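Local coordinates for protein 6-carboxyhexanoate--CoA ligase (Aquifex aeolicus, PDB 5TVA) that is a coenzyme A ligase of the BioW family, here holding adenosine monophosphate and coenzyme A, at residues T136-T148 against T160-F172. Sequence-based numbering, arbitrary orientation.
Sequences TIHFDWKDRKKVT and TVDALALTFKNLF. With AMP (adenosine monophosphate), chain C.
Trp141 and Arg144 reach helix 158-173 with their N-H groups, and Thr136, at the far end of the same segment, does so with its hydroxyl; together they illustrate how an interface of mixed character pairs its polar groups. Trp141 NE1 gives its hydrogen to Val161 O at 3.0 Å, a bond that stays in the indole plane but meets the carbonyl from above its own plane. The indole is sandwiched between Ala165 CB, offset toward the rim of one face, and Val147 CG1, over the centre of the opposite face. Bent at chi3 (-91°), Arg144 grips Asp140 OD1 side-on through NE and NH2, while its NH1 lies 2.7 Å from Asp162 OD1, approached nearly along the C-O bond. The carboxylates of this salt-bridge network are also held from outside, Asp162 by Arg39 and Asp140 by Ile23 N.

The 136-148 segment enters strand 139-141, an outer strand of a three-stranded parallel sheet, and residues 160-172 of helix 158-173 cross it, their axis 8.0 Å from the strand's at closest approach. Phe139 lays a ring face over Leu166 CA, while Leu166 CD2 touches CZ at 3.5 Å. Lys169, kinked at chi2, runs past Phe139 CB and brings NZ to Ile137 O (2.9 Å); Cys230 O and Lys234 O take further hydrogen bonds from it. The Thr136 hydroxyl donates to a lone pair of Asn170 OD1 in the carbonyl plane (2.6 Å) and also bonds Tyr217, whereas Asn170 ND2 turns to Glu178. The backbone of Thr136 reads the adenine edge of adenosine monophosphate: its N donates to N1, and its O accepts from N6 at 2.9 Å.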
loop_
_atom_site.group_PDB
_atom_site.type_symbol
_atom_site.label_atom_id
_atom_site.label_comp_id
_atom_site.label_asym_id
_atom_site.label_seq_id
_atom_site.Cartn_x
_atom_site.Cartn_y
_atom_site.Cartn_z
ATOM N N THR A 136 2.655 -5.661 3.195
ATOM C CA THR A 136 3.959 -5.036 3.007
ATOM C C THR A 136 4.350 -4.316 4.289
ATOM O O THR A 136 3.559 -3.528 4.820
ATOM C CB THR A 136 3.907 -4.036 1.849
ATOM O OG1 THR A 136 3.484 -4.685 0.646
ATOM C CG2 THR A 136 5.255 -3.369 1.641
ATOM N N ILE A 137 5.559 -4.590 4.801
ATOM C CA ILE A 137 6.059 -3.988 6.042
ATOM C C ILE A 137 7.544 -3.707 5.876
ATOM O O ILE A 137 8.131 -3.962 4.820
ATOM C CB ILE A 137 5.809 -4.860 7.300
ATOM C CG1 ILE A 137 6.521 -6.215 7.231
ATOM C CG2 ILE A 137 4.282 -5.068 7.575
ATOM C CD1 ILE A 137 6.653 -6.858 8.620
ATOM N N HIS A 138 8.148 -3.146 6.927
ATOM C CA HIS A 138 9.602 -2.947 6.993
ATOM C C HIS A 138 10.089 -2.044 5.865
ATOM O O HIS A 138 11.078 -2.334 5.180
ATOM C CB HIS A 138 10.355 -4.280 6.977
ATOM C CG HIS A 138 10.284 -5.034 8.264
ATOM N ND1 HIS A 138 9.941 -4.443 9.461
ATOM C CD2 HIS A 138 10.543 -6.331 8.549
ATOM C CE1 HIS A 138 9.976 -5.346 10.425
ATOM N NE2 HIS A 138 10.343 -6.501 9.897
ATOM N N PHE A 139 9.374 -0.943 5.674
ATOM C CA PHE A 139 9.734 0.091 4.715
ATOM C C PHE A 139 9.519 1.439 5.386
ATOM O O PHE A 139 8.647 1.575 6.247
ATOM C CB PHE A 139 8.889 -0.011 3.426
ATOM C CG PHE A 139 7.457 0.310 3.638
ATOM C CD1 PHE A 139 6.996 1.649 3.543
ATOM C CD2 PHE A 139 6.558 -0.685 3.970
ATOM C CE1 PHE A 139 5.662 1.971 3.788
ATOM C CE2 PHE A 139 5.231 -0.384 4.187
ATOM C CZ PHE A 139 4.775 0.973 4.108
ATOM N N ASP A 140 10.318 2.430 4.988
ATOM C CA ASP A 140 10.126 3.805 5.439
ATOM C C ASP A 140 10.899 4.736 4.515
ATOM O O ASP A 140 11.850 4.316 3.839
ATOM C CB ASP A 140 10.577 3.985 6.901
ATOM C CG ASP A 140 10.003 5.263 7.557
ATOM O OD1 ASP A 140 9.150 5.941 6.937
ATOM O OD2 ASP A 140 10.379 5.548 8.717
ATOM N N TRP A 141 10.449 5.995 4.462
ATOM C CA TRP A 141 11.265 7.065 3.886
ATOM C C TRP A 141 12.524 7.249 4.720
ATOM O O TRP A 141 12.455 7.358 5.945
ATOM C CB TRP A 141 10.504 8.409 3.840
ATOM C CG TRP A 141 9.294 8.436 2.961
ATOM C CD1 TRP A 141 7.996 8.385 3.360
ATOM C CD2 TRP A 141 9.273 8.487 1.533
ATOM N NE1 TRP A 141 7.165 8.399 2.269
ATOM C CE2 TRP A 141 7.927 8.470 1.135
ATOM C CE3 TRP A 141 10.268 8.521 0.548
ATOM C CZ2 TRP A 141 7.538 8.518 -0.209
ATOM C CZ3 TRP A 141 9.885 8.569 -0.786
ATOM C CH2 TRP A 141 8.532 8.569 -1.152
ATOM N N LYS A 142 13.669 7.314 4.045
ATOM C CA LYS A 142 14.934 7.582 4.722
ATOM C C LYS A 142 14.870 8.841 5.591
ATOM O O LYS A 142 15.331 8.845 6.740
ATOM C CB LYS A 142 16.044 7.713 3.679
ATOM C CG LYS A 142 17.397 8.069 4.262
ATOM C CD LYS A 142 18.482 7.785 3.246
ATOM C CE LYS A 142 19.837 7.776 3.907
ATOM N NZ LYS A 142 19.881 6.673 4.894
ATOM N N ASP A 143 14.331 9.933 5.058
ATOM C CA ASP A 143 14.262 11.193 5.817
ATOM C C ASP A 143 12.813 11.655 5.788
ATOM O O ASP A 143 12.477 12.554 5.011
ATOM C CB ASP A 143 15.217 12.261 5.230
ATOM C CG ASP A 143 15.265 13.535 6.069
ATOM O OD1 ASP A 143 14.484 13.648 7.036
ATOM O OD2 ASP A 143 16.088 14.429 5.770
ATOM N N ARG A 144 11.964 11.030 6.618
ATOM C CA ARG A 144 10.519 11.223 6.476
ATOM C C ARG A 144 10.107 12.692 6.668
ATOM O O ARG A 144 9.183 13.177 6.001
ATOM C CB ARG A 144 9.755 10.328 7.453
ATOM C CG ARG A 144 8.266 10.343 7.182
ATOM C CD ARG A 144 7.494 9.354 8.037
ATOM N NE ARG A 144 7.361 8.058 7.388
ATOM C CZ ARG A 144 6.297 7.651 6.693
ATOM N NH1 ARG A 144 5.227 8.449 6.550
ATOM N NH2 ARG A 144 6.294 6.421 6.160
ATOM N N LYS A 145 10.760 13.399 7.588
ATOM C CA LYS A 145 10.429 14.801 7.832
ATOM C C LYS A 145 10.646 15.622 6.568
ATOM O O LYS A 145 9.767 16.384 6.145
ATOM C CB LYS A 145 11.272 15.336 8.996
ATOM C CG LYS A 145 10.811 16.677 9.625
ATOM C CD LYS A 145 11.844 17.790 9.333
ATOM C CE LYS A 145 12.503 18.305 10.594
ATOM N NZ LYS A 145 12.784 17.149 11.483
ATOM N N LYS A 146 11.800 15.435 5.924
ATOM C CA LYS A 146 12.084 16.136 4.674
ATOM C C LYS A 146 11.070 15.774 3.598
ATOM O O LYS A 146 10.521 16.654 2.921
ATOM C CB LYS A 146 13.502 15.814 4.206
ATOM C CG LYS A 146 13.904 16.528 2.934
ATOM C CD LYS A 146 15.349 16.244 2.603
ATOM C CE LYS A 146 15.795 16.991 1.350
ATOM N NZ LYS A 146 17.126 16.500 0.870
ATOM N N VAL A 147 10.802 14.474 3.434
ATOM C CA VAL A 147 9.914 14.011 2.367
ATOM C C VAL A 147 8.497 14.525 2.590
ATOM O O VAL A 147 7.821 14.975 1.651
ATOM C CB VAL A 147 9.956 12.467 2.270
ATOM C CG1 VAL A 147 8.912 11.964 1.288
ATOM C CG2 VAL A 147 11.343 11.997 1.836
ATOM N N THR A 148 8.015 14.449 3.827
ATOM C CA THR A 148 6.671 14.940 4.120
ATOM C C THR A 148 6.525 16.428 3.805
ATOM O O THR A 148 5.525 16.843 3.209
ATOM C CB THR A 148 6.332 14.668 5.584
ATOM O OG1 THR A 148 6.348 13.259 5.794
ATOM C CG2 THR A 148 4.954 15.229 5.946
ATOM N N THR A 160 -0.978 10.316 0.583
ATOM C CA THR A 160 -0.072 10.135 -0.540
ATOM C C THR A 160 1.336 9.824 -0.057
ATOM O O THR A 160 1.993 8.901 -0.562
ATOM C CB THR A 160 -0.080 11.374 -1.433
ATOM O OG1 THR A 160 -1.403 11.561 -1.923
ATOM C CG2 THR A 160 0.862 11.179 -2.614
ATOM N N VAL A 161 1.815 10.581 0.931
ATOM C CA VAL A 161 3.152 10.337 1.466
ATOM C C VAL A 161 3.294 8.883 1.895
ATOM O O VAL A 161 4.288 8.222 1.571
ATOM C CB VAL A 161 3.447 11.312 2.622
ATOM C CG1 VAL A 161 4.772 10.980 3.289
ATOM C CG2 VAL A 161 3.437 12.769 2.103
ATOM N N ASP A 162 2.285 8.353 2.598
ATOM C CA ASP A 162 2.350 6.990 3.127
ATOM C C ASP A 162 2.233 5.946 2.018
ATOM O O ASP A 162 3.007 4.985 1.982
ATOM C CB ASP A 162 1.238 6.773 4.150
ATOM C CG ASP A 162 1.519 7.444 5.468
ATOM O OD1 ASP A 162 2.684 7.853 5.705
ATOM O OD2 ASP A 162 0.549 7.573 6.254
ATOM N N ALA A 163 1.258 6.113 1.113
ATOM C CA ALA A 163 1.029 5.125 0.062
ATOM C C ALA A 163 2.188 5.063 -0.929
ATOM O O ALA A 163 2.536 3.970 -1.407
ATOM C CB ALA A 163 -0.293 5.408 -0.661
ATOM N N LEU A 164 2.818 6.200 -1.226
ATOM C CA LEU A 164 3.975 6.189 -2.118
ATOM C C LEU A 164 5.073 5.279 -1.584
ATOM O O LEU A 164 5.634 4.469 -2.326
ATOM C CB LEU A 164 4.524 7.601 -2.322
ATOM C CG LEU A 164 3.952 8.371 -3.514
ATOM C CD1 LEU A 164 4.235 9.870 -3.406
ATOM C CD2 LEU A 164 4.518 7.797 -4.818
ATOM N N ALA A 165 5.426 5.428 -0.304
ATOM C CA ALA A 165 6.516 4.622 0.231
ATOM C C ALA A 165 6.170 3.144 0.154
ATOM O O ALA A 165 7.037 2.314 -0.127
ATOM C CB ALA A 165 6.837 5.035 1.668
ATOM N N LEU A 166 4.889 2.810 0.356
ATOM C CA LEU A 166 4.429 1.423 0.330
ATOM C C LEU A 166 4.485 0.822 -1.083
ATOM O O LEU A 166 4.955 -0.310 -1.254
ATOM C CB LEU A 166 3.011 1.363 0.907
ATOM C CG LEU A 166 2.069 0.159 1.133
ATOM C CD1 LEU A 166 2.461 -1.112 0.477
ATOM C CD2 LEU A 166 1.826 -0.094 2.619
ATOM N N THR A 167 3.971 1.535 -2.106
ATOM C CA THR A 167 4.078 1.029 -3.478
ATOM C C THR A 167 5.506 0.904 -3.912
ATOM O O THR A 167 5.839 0.030 -4.721
ATOM C CB THR A 167 3.443 1.930 -4.530
ATOM O OG1 THR A 167 3.407 3.311 -4.111
ATOM C CG2 THR A 167 2.179 1.416 -4.967
ATOM N N PHE A 168 6.335 1.865 -3.524
ATOM C CA PHE A 168 7.662 1.809 -4.088
ATOM C C PHE A 168 8.380 0.571 -3.593
ATOM O O PHE A 168 9.104 -0.068 -4.369
ATOM C CB PHE A 168 8.455 3.071 -3.791
ATOM C CG PHE A 168 9.735 3.112 -4.542
ATOM C CD1 PHE A 168 9.727 3.339 -5.910
ATOM C CD2 PHE A 168 10.940 2.838 -3.910
ATOM C CE1 PHE A 168 10.910 3.337 -6.637
ATOM C CE2 PHE A 168 12.119 2.832 -4.628
ATOM C CZ PHE A 168 12.108 3.085 -5.993
ATOM N N LYS A 169 8.144 0.188 -2.327
ATOM C CA LYS A 169 8.692 -1.067 -1.830
ATOM C C LYS A 169 8.134 -2.250 -2.608
ATOM O O LYS A 169 8.890 -3.144 -2.997
ATOM C CB LYS A 169 8.421 -1.239 -0.335
ATOM C CG LYS A 169 9.546 -2.026 0.378
ATOM C CD LYS A 169 9.041 -3.246 1.141
ATOM C CE LYS A 169 10.187 -3.914 1.880
ATOM N NZ LYS A 169 9.740 -5.051 2.734
ATOM N N ASN A 170 6.813 -2.276 -2.834
ATOM C CA ASN A 170 6.205 -3.353 -3.608
ATOM C C ASN A 170 6.900 -3.512 -4.955
ATOM O O ASN A 170 7.369 -4.601 -5.300
ATOM C CB ASN A 170 4.709 -3.096 -3.808
ATOM C CG ASN A 170 3.926 -3.178 -2.511
ATOM O OD1 ASN A 170 4.427 -3.675 -1.509
ATOM N ND2 ASN A 170 2.689 -2.681 -2.525
ATOM N N LEU A 171 7.023 -2.414 -5.705
ATOM C CA LEU A 171 7.684 -2.467 -7.007
ATOM C C LEU A 171 9.153 -2.854 -6.877
ATOM O O LEU A 171 9.679 -3.586 -7.721
ATOM C CB LEU A 171 7.553 -1.126 -7.729
ATOM C CG LEU A 171 6.115 -0.659 -7.959
ATOM C CD1 LEU A 171 6.095 0.705 -8.670
ATOM C CD2 LEU A 171 5.326 -1.720 -8.731
ATOM N N PHE A 172 9.835 -2.376 -5.834
ATOM C CA PHE A 172 11.219 -2.786 -5.641
ATOM C C PHE A 172 11.320 -4.283 -5.349
ATOM O O PHE A 172 12.284 -4.936 -5.771
ATOM C CB PHE A 172 11.855 -1.968 -4.520
ATOM C CG PHE A 172 13.194 -2.475 -4.088
ATOM C CD1 PHE A 172 14.340 -2.117 -4.785
ATOM C CD2 PHE A 172 13.315 -3.324 -2.980
ATOM C CE1 PHE A 172 15.591 -2.604 -4.384
ATOM C CE2 PHE A 172 14.566 -3.821 -2.579
ATOM C CZ PHE A 172 15.703 -3.454 -3.275
HETATM P P AMP C . -5.232 1.549 3.894
HETATM O O1P AMP C . -4.050 1.965 3.045
HETATM O O2P AMP C . -4.803 1.376 5.337
HETATM O O3P AMP C . -6.548 2.282 3.660
HETATM O "O5'" AMP C . -5.624 0.075 3.415
HETATM C "C5'" AMP C . -6.345 -0.167 2.208
HETATM C "C4'" AMP C . -6.536 -1.654 2.013
HETATM O "O4'" AMP C . -5.276 -2.234 1.581
HETATM C "C3'" AMP C . -6.928 -2.410 3.284
HETATM O "O3'" AMP C . -8.330 -2.562 3.422
HETATM C "C2'" AMP C . -6.191 -3.737 3.187
HETATM O "O2'" AMP C . -6.981 -4.691 2.494
HETATM C "C1'" AMP C . -4.972 -3.381 2.331
HETATM N N9 AMP C . -3.761 -3.100 3.136
HETATM C C8 AMP C . -3.678 -2.336 4.242
HETATM N N7 AMP C . -2.407 -2.314 4.730
HETATM C C5 AMP C . -1.636 -3.077 3.933
HETATM C C6 AMP C . -0.203 -3.468 3.849
HETATM N N6 AMP C . 0.710 -3.051 4.754
HETATM N N1 AMP C . 0.169 -4.287 2.827
HETATM C C2 AMP C . -0.713 -4.734 1.921
HETATM N N3 AMP C . -2.018 -4.415 1.936
HETATM C C4 AMP C . -2.538 -3.600 2.887
#